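Local coordinates for beta-porphyranase B (Bacteroides plebeius, PDB 4AWD), which hydrolyses the sulfated red-algal polysaccharide porphyran at its (1->4) linkages between beta-D-galactopyranose and alpha-L-galactopyranose-6-sulfate, at residues T76-V89 / L109-A123. Sequence-based numbering, arbitrary orientation.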
loop_
_atom_site.group_PDB
_atom_site.type_symbol
_atom_site.label_atom_id
_atom_site.label_comp_id
_atom_site.label_asym_id
_atom_site.label_seq_id
_atom_site.Cartn_x
_atom_site.Cartn_y
_atom_site.Cartn_z
ATOM N N THR A 76 -9.968 -1.052 -10.311
ATOM C CA THR A 76 -11.324 -0.534 -10.472
ATOM C C THR A 76 -12.362 -1.419 -9.760
ATOM O O THR A 76 -13.330 -0.928 -9.159
ATOM C CB THR A 76 -11.642 -0.440 -11.982
ATOM O OG1 THR A 76 -11.029 0.740 -12.509
ATOM C CG2 THR A 76 -13.133 -0.355 -12.239
ATOM N N ASN A 77 -12.144 -2.728 -9.852
ATOM C CA ASN A 77 -13.000 -3.704 -9.200
ATOM C C ASN A 77 -12.215 -4.496 -8.169
ATOM O O ASN A 77 -11.243 -5.179 -8.505
ATOM C CB ASN A 77 -13.651 -4.617 -10.248
ATOM C CG ASN A 77 -14.500 -3.840 -11.230
ATOM O OD1 ASN A 77 -15.573 -3.328 -10.881
ATOM N ND2 ASN A 77 -14.016 -3.727 -12.461
ATOM N N GLY A 78 -12.628 -4.388 -6.908
ATOM C CA GLY A 78 -11.887 -5.020 -5.799
ATOM C C GLY A 78 -11.855 -6.542 -5.850
ATOM O O GLY A 78 -12.346 -7.154 -6.793
ATOM N N ARG A 79 -11.252 -7.142 -4.828
ATOM C CA ARG A 79 -11.236 -8.587 -4.664
ATOM C C ARG A 79 -12.557 -8.963 -4.023
ATOM O O ARG A 79 -12.838 -8.529 -2.908
ATOM C CB ARG A 79 -10.066 -9.016 -3.762
ATOM C CG ARG A 79 -9.819 -10.549 -3.724
ATOM C CD ARG A 79 -8.521 -10.943 -3.020
ATOM N NE ARG A 79 -7.341 -10.318 -3.618
ATOM C CZ ARG A 79 -6.680 -9.287 -3.083
ATOM N NH1 ARG A 79 -7.074 -8.740 -1.936
ATOM N NH2 ARG A 79 -5.632 -8.785 -3.712
ATOM N N PRO A 80 -13.386 -9.757 -4.723
ATOM C CA PRO A 80 -14.698 -10.097 -4.140
ATOM C C PRO A 80 -14.518 -10.689 -2.731
ATOM O O PRO A 80 -13.588 -11.464 -2.506
ATOM C CB PRO A 80 -15.273 -11.131 -5.120
ATOM C CG PRO A 80 -14.533 -10.900 -6.411
ATOM C CD PRO A 80 -13.188 -10.340 -6.066
ATOM N N PRO A 81 -15.409 -10.342 -1.790
ATOM C CA PRO A 81 -16.654 -9.623 -2.040
ATOM C C PRO A 81 -16.646 -8.113 -1.755
ATOM O O PRO A 81 -17.730 -7.520 -1.587
ATOM C CB PRO A 81 -17.637 -10.336 -1.098
ATOM C CG PRO A 81 -16.756 -10.878 0.040
ATOM C CD PRO A 81 -15.317 -10.781 -0.387
ATOM N N ALA A 82 -15.469 -7.484 -1.704
ATOM C CA ALA A 82 -15.417 -6.017 -1.537
ATOM C C ALA A 82 -14.831 -5.307 -2.742
ATOM O O ALA A 82 -13.847 -5.745 -3.327
ATOM C CB ALA A 82 -14.650 -5.615 -0.280
ATOM N N THR A 83 -15.421 -4.183 -3.094
ATOM C CA THR A 83 -14.804 -3.329 -4.082
ATOM C C THR A 83 -14.505 -1.951 -3.465
ATOM O O THR A 83 -14.391 -1.836 -2.231
ATOM C CB THR A 83 -15.618 -3.301 -5.402
ATOM O OG1 THR A 83 -14.939 -2.480 -6.361
ATOM C CG2 THR A 83 -17.043 -2.817 -5.182
ATOM N N PHE A 84 -14.370 -0.920 -4.298
ATOM C CA PHE A 84 -13.964 0.406 -3.819
ATOM C C PHE A 84 -14.926 1.487 -4.299
ATOM O O PHE A 84 -15.315 1.508 -5.453
ATOM C CB PHE A 84 -12.549 0.742 -4.291
ATOM C CG PHE A 84 -11.577 -0.438 -4.251
ATOM C CD1 PHE A 84 -11.115 -0.945 -3.031
ATOM C CD2 PHE A 84 -11.066 -0.977 -5.435
ATOM C CE1 PHE A 84 -10.207 -2.014 -2.999
ATOM C CE2 PHE A 84 -10.198 -2.041 -5.434
ATOM C CZ PHE A 84 -9.742 -2.564 -4.211
ATOM N N LYS A 85 -15.307 2.390 -3.408
ATOM C CA LYS A 85 -16.133 3.504 -3.815
ATOM C C LYS A 85 -15.536 4.823 -3.350
ATOM O O LYS A 85 -14.970 4.914 -2.261
ATOM C CB LYS A 85 -17.547 3.335 -3.282
ATOM C CG LYS A 85 -18.258 2.100 -3.782
ATOM C CD LYS A 85 -18.611 2.235 -5.252
ATOM C CE LYS A 85 -19.468 1.079 -5.685
ATOM N NZ LYS A 85 -19.281 0.706 -7.093
ATOM N N ALA A 86 -15.683 5.842 -4.184
ATOM C CA ALA A 86 -15.242 7.193 -3.848
ATOM C C ALA A 86 -15.907 7.718 -2.578
ATOM O O ALA A 86 -15.258 8.384 -1.771
ATOM C CB ALA A 86 -15.487 8.160 -5.029
ATOM N N GLU A 87 -17.188 7.404 -2.401
ATOM C CA GLU A 87 -17.960 7.861 -1.237
ATOM C C GLU A 87 -17.423 7.346 0.100
ATOM O O GLU A 87 -17.782 7.894 1.150
ATOM C CB GLU A 87 -19.449 7.470 -1.368
ATOM C CG GLU A 87 -20.171 8.055 -2.576
ATOM C CD GLU A 87 -19.738 7.402 -3.892
ATOM O OE1 GLU A 87 -19.320 6.220 -3.889
ATOM O OE2 GLU A 87 -19.797 8.079 -4.937
ATOM N N ASN A 88 -16.584 6.304 0.064
ATOM C CA ASN A 88 -15.987 5.728 1.274
ATOM C C ASN A 88 -14.696 6.414 1.711
ATOM O O ASN A 88 -14.089 6.031 2.726
ATOM C CB ASN A 88 -15.716 4.231 1.091
ATOM C CG ASN A 88 -16.988 3.400 1.082
ATOM O OD1 ASN A 88 -17.894 3.625 0.280
ATOM N ND2 ASN A 88 -17.049 2.429 1.972
ATOM N N VAL A 89 -14.289 7.416 0.929
ATOM C CA VAL A 89 -13.053 8.152 1.155
ATOM C C VAL A 89 -13.402 9.577 1.549
ATOM O O VAL A 89 -14.086 10.291 0.805
ATOM C CB VAL A 89 -12.168 8.166 -0.106
ATOM C CG1 VAL A 89 -10.886 8.950 0.141
ATOM C CG2 VAL A 89 -11.841 6.748 -0.534
ATOM N N LEU A 109 -19.526 -6.252 -11.782
ATOM C CA LEU A 109 -18.381 -5.414 -12.177
ATOM C C LEU A 109 -18.794 -4.008 -12.618
ATOM O O LEU A 109 -19.874 -3.815 -13.167
ATOM C CB LEU A 109 -17.585 -6.074 -13.309
ATOM C CG LEU A 109 -16.934 -7.442 -13.082
ATOM C CD1 LEU A 109 -16.721 -8.173 -14.409
ATOM C CD2 LEU A 109 -15.629 -7.294 -12.326
ATOM N N ASP A 110 -17.933 -3.028 -12.348
ATOM C CA ASP A 110 -18.113 -1.657 -12.833
ATOM C C ASP A 110 -19.455 -1.013 -12.494
ATOM O O ASP A 110 -20.059 -0.358 -13.350
ATOM C CB ASP A 110 -17.882 -1.607 -14.350
ATOM C CG ASP A 110 -16.571 -2.247 -14.755
ATOM O OD1 ASP A 110 -15.567 -2.022 -14.048
ATOM O OD2 ASP A 110 -16.532 -2.969 -15.772
ATOM N N GLY A 111 -19.917 -1.181 -11.255
ATOM C CA GLY A 111 -21.141 -0.497 -10.780
ATOM C C GLY A 111 -22.480 -1.124 -11.161
ATOM O O GLY A 111 -23.540 -0.670 -10.714
ATOM N N LYS A 112 -22.429 -2.169 -11.984
ATOM C CA LYS A 112 -23.616 -2.896 -12.429
ATOM C C LYS A 112 -24.217 -3.745 -11.297
ATOM O O LYS A 112 -23.497 -4.184 -10.393
ATOM C CB LYS A 112 -23.259 -3.819 -13.602
ATOM C CG LYS A 112 -22.814 -3.125 -14.885
ATOM C CD LYS A 112 -22.600 -4.184 -15.973
ATOM C CE LYS A 112 -22.168 -3.582 -17.319
ATOM N NZ LYS A 112 -20.682 -3.697 -17.551
ATOM N N PRO A 113 -25.543 -3.986 -11.339
ATOM C CA PRO A 113 -26.108 -4.961 -10.396
ATOM C C PRO A 113 -25.544 -6.366 -10.651
ATOM O O PRO A 113 -25.214 -6.719 -11.787
ATOM C CB PRO A 113 -27.623 -4.890 -10.660
ATOM C CG PRO A 113 -27.762 -4.269 -12.000
ATOM C CD PRO A 113 -26.583 -3.347 -12.166
ATOM N N GLY A 114 -25.397 -7.136 -9.585
ATOM C CA GLY A 114 -24.772 -8.446 -9.662
ATOM C C GLY A 114 -24.552 -8.955 -8.253
ATOM O O GLY A 114 -24.983 -8.316 -7.305
ATOM N N ASP A 115 -23.871 -10.095 -8.117
ATOM C CA ASP A 115 -23.709 -10.752 -6.823
ATOM C C ASP A 115 -22.245 -10.855 -6.404
ATOM O O ASP A 115 -21.897 -11.589 -5.468
ATOM C CB ASP A 115 -24.323 -12.144 -6.882
ATOM C CG ASP A 115 -25.746 -12.127 -7.407
ATOM O OD1 ASP A 115 -26.613 -11.551 -6.722
ATOM O OD2 ASP A 115 -25.990 -12.670 -8.509
ATOM N N LYS A 116 -21.390 -10.122 -7.106
ATOM C CA LYS A 116 -19.957 -10.204 -6.880
ATOM C C LYS A 116 -19.577 -9.427 -5.623
ATOM O O LYS A 116 -18.805 -9.931 -4.822
ATOM C CB LYS A 116 -19.194 -9.707 -8.109
ATOM C CG LYS A 116 -17.680 -9.802 -7.994
ATOM C CD LYS A 116 -16.964 -9.565 -9.348
ATOM C CE LYS A 116 -17.262 -10.675 -10.373
ATOM N NZ LYS A 116 -16.643 -11.975 -9.960
ATOM N N TYR A 117 -20.155 -8.236 -5.439
ATOM C CA TYR A 117 -19.768 -7.317 -4.348
ATOM C C TYR A 117 -20.913 -6.935 -3.407
ATOM O O TYR A 117 -21.972 -6.499 -3.848
ATOM C CB TYR A 117 -19.153 -6.025 -4.916
ATOM C CG TYR A 117 -17.936 -6.257 -5.782
ATOM C CD1 TYR A 117 -16.767 -6.793 -5.236
ATOM C CD2 TYR A 117 -17.946 -5.927 -7.137
ATOM C CE1 TYR A 117 -15.644 -7.012 -6.013
ATOM C CE2 TYR A 117 -16.825 -6.132 -7.921
ATOM C CZ TYR A 117 -15.677 -6.686 -7.346
ATOM O OH TYR A 117 -14.557 -6.903 -8.101
ATOM N N ARG A 118 -20.684 -7.095 -2.111
ATOM C CA ARG A 118 -21.645 -6.663 -1.095
ATOM C C ARG A 118 -20.973 -5.830 -0.018
ATOM O O ARG A 118 -21.621 -5.402 0.935
ATOM C CB ARG A 118 -22.380 -7.858 -0.473
ATOM C CG ARG A 118 -21.473 -8.790 0.316
ATOM C CD ARG A 118 -22.222 -9.965 0.888
ATOM N NE ARG A 118 -21.519 -10.542 2.035
ATOM C CZ ARG A 118 -20.699 -11.594 1.974
ATOM N NH1 ARG A 118 -20.453 -12.214 0.814
ATOM N NH2 ARG A 118 -20.125 -12.034 3.088
ATOM N N LEU A 119 -19.672 -5.611 -0.171
ATOM C CA LEU A 119 -18.928 -4.736 0.715
ATOM C C LEU A 119 -18.242 -3.651 -0.097
ATOM O O LEU A 119 -17.761 -3.887 -1.219
ATOM C CB LEU A 119 -17.900 -5.530 1.535
ATOM C CG LEU A 119 -18.413 -6.432 2.673
ATOM C CD1 LEU A 119 -17.336 -7.419 3.109
ATOM C CD2 LEU A 119 -18.889 -5.610 3.867
ATOM N N ALA A 120 -18.207 -2.449 0.459
ATOM C CA ALA A 120 -17.473 -1.375 -0.184
ATOM C C ALA A 120 -16.339 -0.874 0.708
ATOM O O ALA A 120 -16.543 -0.558 1.892
ATOM C CB ALA A 120 -18.407 -0.251 -0.604
ATOM N N GLY A 121 -15.138 -0.839 0.132
ATOM C CA GLY A 121 -13.989 -0.175 0.758
ATOM C C GLY A 121 -13.530 1.031 -0.041
ATOM O O GLY A 121 -14.292 1.595 -0.827
ATOM N N GLY A 122 -12.270 1.411 0.151
ATOM C CA GLY A 122 -11.671 2.542 -0.552
ATOM C C GLY A 122 -10.342 2.196 -1.194
ATOM O O GLY A 122 -9.572 1.416 -0.657
ATOM N N ALA A 123 -10.095 2.769 -2.365
ATOM C CA ALA A 123 -8.800 2.684 -3.020
ATOM C C ALA A 123 -8.407 4.061 -3.523
ATOM O O ALA A 123 -8.971 4.551 -4.524
ATOM C CB ALA A 123 -8.839 1.706 -4.167
#
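The Tyr-117 ring is covered on both faces. Thr-83 sits over one, its CB 3.6 Å from the centroid of the Tyr-117 ring and 7° off the normal, a CH-pi contact. Lys-116 CG, from the neighbouring residue of the same segment, covers the opposite face. Pro-81 C and Ala-82 N lie at the ring edge, in its plane. The hydroxyl OH of Tyr-117 donates to Gly-78 O at 2.6 Å. Thr-83 OG1, turned anti to its own backbone N (chi1 -178°), accepts from Gly-78 N, so Gly-78 is held through both polar backbone atoms. The Phe-84 ring takes Ala-123 CB on one face, off centre toward the rim. Trp-75, a probable substrate-binding residue, meets Phe-84 edge-to-face.

At the outer end, Asn-77 grips Asp-110 twice. Asn-77 OD1 accepts from Asp-110 N at 2.8 Å. Asn-77 ND2 donates to Asp-110 OD1, meeting it from above the carboxylate plane, with the amide and carboxylate planes 51° apart.

Strands 82-84 and 117-121 pair in parallel. Pro-81 O, after a cis peptide, accepts from both Arg-118 N and Leu-119 N. The pairing continues from Thr-83 N to Leu-119 O, from Gly-121 N to Thr-83 O (2.7 Å) and from Lys-85 N to Gly-121 O. On the other side, strand 117-126 pairs with strand 95-107, where Lys-116 and Tyr-117 facing Glu-107 form a classic beta bulge.

The contact thus fastens a short edge strand and its preceding loop to the GH16 beta-sandwich. That loop carries Arg-79, whose NH1 binds Thr-288 O and forms a salt bridge to Glu-287; Arg-79 and Glu-287 probably bind substrate. The Asn-77/Asp-110 pair and the Tyr-117 to Gly-78 bond hold the loop before Arg-79, and the parallel backbone bonds hold the chain after it.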